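Local coordinates for hypothetical protein DUF871 (Enterococcus faecalis, PDB 2P0O) that probably acts as a 6-phospho-N-acetylmuramidase, pairing a TIM barrel with a cyclophilin-like C-terminal domain, although its function has not been established, at residues L244-P249 / R337-D342; R300-V305 / L323-K328. All coordinates share one frame; numbering follows the deposited sequence.

Contact 1 (L244-P249 / R337-D342). Unlike the reference sequence in segment 337-342: D340 (reference Glu).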
loop_
_atom_site.group_PDB
_atom_site.type_symbol
_atom_site.label_atom_id
_atom_site.label_comp_id
_atom_site.label_asym_id
_atom_site.label_seq_id
_atom_site.Cartn_x
_atom_site.Cartn_y
_atom_site.Cartn_z
ATOM N N LEU A 244 -9.808 8.758 4.527
ATOM C CA LEU A 244 -10.771 8.500 5.566
ATOM C C LEU A 244 -10.026 8.252 6.860
ATOM O O LEU A 244 -9.202 7.331 6.929
ATOM C CB LEU A 244 -11.624 7.289 5.174
ATOM C CG LEU A 244 -12.771 6.841 6.079
ATOM C CD1 LEU A 244 -13.869 7.921 6.128
ATOM C CD2 LEU A 244 -13.357 5.492 5.665
ATOM N N LEU A 245 -10.330 9.038 7.890
ATOM C CA LEU A 245 -9.623 8.932 9.174
ATOM C C LEU A 245 -10.606 8.959 10.329
ATOM O O LEU A 245 -11.668 9.567 10.220
ATOM C CB LEU A 245 -8.599 10.082 9.364
ATOM C CG LEU A 245 -7.582 10.455 8.289
ATOM C CD1 LEU A 245 -8.253 11.369 7.251
ATOM C CD2 LEU A 245 -6.331 11.169 8.873
ATOM N N GLU A 246 -10.243 8.305 11.430
ATOM C CA GLU A 246 -11.052 8.279 12.664
ATOM C C GLU A 246 -10.551 9.257 13.724
ATOM O O GLU A 246 -9.357 9.565 13.789
ATOM C CB GLU A 246 -11.101 6.867 13.250
ATOM C CG GLU A 246 -12.177 5.996 12.646
ATOM C CD GLU A 246 -12.169 4.542 13.161
ATOM O OE1 GLU A 246 -11.380 4.190 14.080
ATOM O OE2 GLU A 246 -13.003 3.749 12.649
ATOM N N VAL A 247 -11.469 9.741 14.555
ATOM C CA VAL A 247 -11.121 10.644 15.632
ATOM C C VAL A 247 -11.599 10.047 16.926
ATOM O O VAL A 247 -12.537 9.233 16.918
ATOM C CB VAL A 247 -11.743 12.090 15.447
ATOM C CG1 VAL A 247 -11.163 12.771 14.245
ATOM C CG2 VAL A 247 -13.330 12.068 15.406
ATOM N N ALA A 248 -10.962 10.438 18.034
ATOM C CA ALA A 248 -11.364 9.968 19.365
ATOM C C ALA A 248 -12.751 10.491 19.717
ATOM O O ALA A 248 -13.122 11.564 19.262
ATOM C CB ALA A 248 -10.348 10.426 20.444
ATOM N N PRO A 249 -13.511 9.759 20.569
ATOM C CA PRO A 249 -14.771 10.302 21.096
ATOM C C PRO A 249 -14.552 11.650 21.783
ATOM O O PRO A 249 -13.507 11.867 22.369
ATOM C CB PRO A 249 -15.192 9.247 22.147
ATOM C CG PRO A 249 -14.569 7.961 21.644
ATOM C CD PRO A 249 -13.226 8.416 21.121
ATOM N N ARG A 337 -9.023 14.406 18.513
ATOM C CA ARG A 337 -7.727 14.071 17.963
ATOM C C ARG A 337 -7.831 12.887 17.006
ATOM O O ARG A 337 -8.531 11.930 17.311
ATOM C CB ARG A 337 -6.779 13.705 19.105
ATOM C CG ARG A 337 -5.305 13.770 18.675
ATOM C CD ARG A 337 -4.351 13.661 19.848
ATOM N NE ARG A 337 -2.986 13.635 19.322
ATOM C CZ ARG A 337 -1.909 13.218 19.981
ATOM N NH1 ARG A 337 -1.985 12.816 21.253
ATOM N NH2 ARG A 337 -0.738 13.218 19.352
ATOM N N ILE A 338 -7.118 12.937 15.873
ATOM C CA ILE A 338 -6.983 11.772 15.004
ATOM C C ILE A 338 -6.422 10.570 15.734
ATOM O O ILE A 338 -5.450 10.674 16.453
ATOM C CB ILE A 338 -6.001 12.036 13.802
ATOM C CG1 ILE A 338 -6.386 13.331 13.053
ATOM C CG2 ILE A 338 -5.923 10.779 12.890
ATOM C CD1 ILE A 338 -7.773 13.267 12.367
ATOM N N ILE A 339 -7.048 9.426 15.520
ATOM C CA ILE A 339 -6.652 8.138 16.108
ATOM C C ILE A 339 -5.184 7.841 15.793
ATOM O O ILE A 339 -4.724 8.081 14.672
ATOM C CB ILE A 339 -7.647 7.025 15.577
ATOM C CG1 ILE A 339 -8.997 7.144 16.299
ATOM C CG2 ILE A 339 -7.116 5.607 15.642
ATOM C CD1 ILE A 339 -8.919 7.503 17.753
ATOM N N ASP A 340 -4.455 7.345 16.786
ATOM C CA ASP A 340 -3.013 7.115 16.634
ATOM C C ASP A 340 -2.712 6.423 15.304
ATOM O O ASP A 340 -1.850 6.860 14.543
ATOM C CB ASP A 340 -2.469 6.273 17.800
ATOM C CG ASP A 340 -0.964 6.309 17.898
ATOM O OD1 ASP A 340 -0.315 6.718 16.918
ATOM O OD2 ASP A 340 -0.411 5.923 18.968
ATOM N N LYS A 341 -3.445 5.351 15.041
ATOM C CA LYS A 341 -3.258 4.515 13.860
ATOM C C LYS A 341 -3.469 5.273 12.534
ATOM O O LYS A 341 -2.900 4.899 11.509
ATOM C CB LYS A 341 -4.152 3.252 13.964
ATOM C CG LYS A 341 -4.540 2.565 12.623
ATOM C CD LYS A 341 -3.557 1.450 12.176
ATOM C CE LYS A 341 -4.231 0.427 11.239
ATOM N NZ LYS A 341 -3.379 -0.839 10.966
ATOM N N ASP A 342 -4.250 6.345 12.535
ATOM C CA ASP A 342 -4.479 7.065 11.287
ATOM C C ASP A 342 -3.548 8.249 11.085
ATOM O O ASP A 342 -3.524 8.867 10.020
ATOM C CB ASP A 342 -5.953 7.476 11.126
ATOM C CG ASP A 342 -6.855 6.284 10.859
ATOM O OD1 ASP A 342 -6.335 5.213 10.464
ATOM O OD2 ASP A 342 -8.085 6.386 11.070
#

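Contact 2 (R300-V305 / L323-K328)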
loop_
_atom_site.group_PDB
_atom_site.type_symbol
_atom_site.label_atom_id
_atom_site.label_comp_id
_atom_site.label_asym_id
_atom_site.label_seq_id
_atom_site.Cartn_x
_atom_site.Cartn_y
_atom_site.Cartn_z
ATOM N N ARG A 300 -2.048 21.331 21.532
ATOM C CA ARG A 300 -2.515 20.718 20.289
ATOM C C ARG A 300 -1.492 19.741 19.686
ATOM O O ARG A 300 -0.893 20.035 18.629
ATOM C CB ARG A 300 -2.893 21.812 19.285
ATOM C CG ARG A 300 -4.018 22.725 19.797
ATOM C CD ARG A 300 -4.164 23.971 18.965
ATOM N NE ARG A 300 -3.096 24.933 19.253
ATOM C CZ ARG A 300 -2.667 25.868 18.401
ATOM N NH1 ARG A 300 -3.205 25.982 17.178
ATOM N NH2 ARG A 300 -1.692 26.696 18.777
ATOM N N PRO A 301 -1.262 18.588 20.357
ATOM C CA PRO A 301 -0.282 17.652 19.783
ATOM C C PRO A 301 -0.690 17.185 18.391
ATOM O O PRO A 301 -1.862 17.359 17.979
ATOM C CB PRO A 301 -0.215 16.498 20.814
ATOM C CG PRO A 301 -1.495 16.590 21.590
ATOM C CD PRO A 301 -1.817 18.088 21.629
ATOM N N VAL A 302 0.270 16.657 17.645
ATOM C CA VAL A 302 0.014 16.210 16.279
ATOM C C VAL A 302 -1.298 15.415 16.185
ATOM O O VAL A 302 -1.535 14.491 16.943
ATOM C CB VAL A 302 1.251 15.453 15.635
ATOM C CG1 VAL A 302 1.699 14.267 16.492
ATOM C CG2 VAL A 302 0.918 15.007 14.209
ATOM N N GLY A 303 -2.170 15.837 15.289
ATOM C CA GLY A 303 -3.432 15.127 15.033
ATOM C C GLY A 303 -4.623 15.803 15.660
ATOM O O GLY A 303 -5.743 15.414 15.406
ATOM N N THR A 304 -4.376 16.830 16.475
ATOM C CA THR A 304 -5.429 17.570 17.151
ATOM C C THR A 304 -6.343 18.296 16.161
ATOM O O THR A 304 -5.874 19.041 15.284
ATOM C CB THR A 304 -4.871 18.511 18.279
ATOM O OG1 THR A 304 -4.219 17.719 19.301
ATOM C CG2 THR A 304 -6.001 19.294 18.966
ATOM N N VAL A 305 -7.642 18.037 16.289
ATOM C CA VAL A 305 -8.671 18.737 15.514
ATOM C C VAL A 305 -9.225 19.909 16.301
ATOM O O VAL A 305 -9.721 19.759 17.438
ATOM C CB VAL A 305 -9.834 17.786 15.144
ATOM C CG1 VAL A 305 -10.808 18.458 14.181
ATOM C CG2 VAL A 305 -9.291 16.479 14.567
ATOM N N LEU A 323 -0.419 19.232 12.139
ATOM C CA LEU A 323 0.524 18.329 11.499
ATOM C C LEU A 323 1.762 18.153 12.362
ATOM O O LEU A 323 2.541 17.231 12.151
ATOM C CB LEU A 323 0.902 18.847 10.111
ATOM C CG LEU A 323 -0.252 18.803 9.081
ATOM C CD1 LEU A 323 0.187 19.399 7.729
ATOM C CD2 LEU A 323 -0.785 17.375 8.897
ATOM N N VAL A 324 1.917 19.050 13.342
ATOM C CA VAL A 324 3.025 19.088 14.282
ATOM C C VAL A 324 2.438 19.428 15.677
ATOM O O VAL A 324 1.301 19.850 15.774
ATOM C CB VAL A 324 4.079 20.167 13.855
ATOM C CG1 VAL A 324 4.592 19.926 12.428
ATOM C CG2 VAL A 324 3.490 21.595 13.911
ATOM N N ASP A 325 3.221 19.266 16.747
ATOM C CA ASP A 325 2.795 19.674 18.089
ATOM C C ASP A 325 2.738 21.194 18.165
ATOM O O ASP A 325 3.756 21.882 17.977
ATOM C CB ASP A 325 3.774 19.152 19.144
ATOM C CG ASP A 325 3.709 17.645 19.326
ATOM O OD1 ASP A 325 2.856 16.975 18.687
ATOM O OD2 ASP A 325 4.526 17.115 20.120
ATOM N N LEU A 326 1.550 21.716 18.448
ATOM C CA LEU A 326 1.359 23.147 18.653
ATOM C C LEU A 326 0.957 23.442 20.100
ATOM O O LEU A 326 0.302 22.634 20.767
ATOM C CB LEU A 326 0.356 23.730 17.642
ATOM C CG LEU A 326 0.888 23.909 16.208
ATOM C CD1 LEU A 326 -0.182 24.462 15.260
ATOM C CD2 LEU A 326 2.064 24.887 16.210
ATOM N N PRO A 327 1.379 24.603 20.610
ATOM C CA PRO A 327 1.025 24.886 21.985
ATOM C C PRO A 327 -0.451 25.352 22.131
ATOM O O PRO A 327 -1.114 25.668 21.127
ATOM C CB PRO A 327 2.021 25.980 22.364
ATOM C CG PRO A 327 2.260 26.735 21.035
ATOM C CD PRO A 327 2.173 25.682 19.974
ATOM N N LYS A 328 -0.950 25.339 23.368
ATOM C CA LYS A 328 -2.231 25.930 23.783
ATOM C C LYS A 328 -2.433 27.341 23.214
ATOM O O LYS A 328 -1.508 28.155 23.239
ATOM C CB LYS A 328 -2.197 26.043 25.316
ATOM C CG LYS A 328 -3.479 26.489 25.979
ATOM C CD LYS A 328 -3.258 27.587 27.015
ATOM C CE LYS A 328 -2.489 27.098 28.238
ATOM N NZ LYS A 328 -3.281 26.138 29.057
#

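Contact 1 (L244-P249 / R337-D342)
D342 OD2 has two partners: the backbone N of E246 reaches it at 2.9 Å in a nearly straight bond (160° at the hydrogen), and R229 of helix 228-240 forms a salt bridge to it. The amide uses the anti lone pair of OD2, the one turned away from OD1. With CG anti to the carbonyl carbon (chi1 -71°), the carboxylate of D342 reaches the edge of strand 242-247. There OD2 also lies against the CA of L245, 3.5 Å away, while OD1 takes a bond from Q233. E246 in turn sends its extended side chain to the same arginine through OE1, and OE2 accepts from the backbone N of I363.

Further along, V247 and I338 form a single beta bridge. It is closed by I339 N to E246 O at 2.9 Å, almost straight at 177°, and by A248 N to R337 O, also 2.9 Å. Apolar groups pack around these bonds. I338 lies obliquely across two neighbours, its CD1 3.9 Å from V247 CG1 and its CG2 against L245 CD2. I339 lies along the backbone instead: its CG1 rests 3.7 Å from E246 CB, and its CD1 reaches the A248 amide, at 3.6 Å from N. The bond from D342 N to I339 O closes the turn that brings the aspartate back to the strand.

E246 OE1 and D342 OD2 lie 5.0 Å apart, close enough for two carboxylates to repel each other if both are ionised. The salt bridges each makes to R229 would offset that and probably favour the charged forms, joining the edge of this strand to helix 228-240 through a small charged network.

Contact 2 (R300-V305 / L323-K328)
A type II beta turn, P301 to T304, leads into strand 304-308, and the residues before and within it lie along the loop that follows strand 319-322. R300 and L326 form a single antiparallel hydrogen-bonded pair: R300 N donates to L326 O at 2.8 Å, and L326 N returns a bond to R300 O at 3.0 Å.

The R300 side chain extends the grip by one residue. Bent at chi3 (-75°), it turns its guanidinium side-on to P327, so that NE (2.8 Å) and NH2 (2.6 Å) both donate to P327 O. This carbonyl oxygen lies close to the guanidinium plane, while L326 CB sits over the centre of one face, 3.7 Å above it.

At the turn, the end of the D325 side chain comes close to 300-305, and OD1 takes the V302 amide at 2.8 Å, nearly along its C-O axis. V302 CG2 packs at 3.4 Å from L323 O. P301 O is held twice from within the turn, by T304 N and by T304 OG1 (2.7 Å).

G303 has a positive phi of 103°, where a side chain would run into the carbonyl O of V302. The bond from T304 N to P301 O closes the beta turn, and a glycine of positive phi at its third position is characteristic of type II, here at the entrance to a strand of an antiparallel sheet.

How the contacts relate
Contacts 1 and 2 have centres 13 Å apart and meet directly, through the end of strand 332-337 and the turn at 301-304. R337 NH2 probably bonds to V302 O at 2.8 Å and packs 3.6 Å from P301 CB, while I338 N probably bonds to G303 O at 2.9 Å. The turn of contact 2 thus holds the chain just where it leaves the antiparallel sheet and comes alongside strand 242-247, at the edge of the mixed sheet. Along the sequence, both segments of contact 2 fall between those of contact 1. The sodium ion is bound by M211, D213 and V216, none of which belongs to either contact.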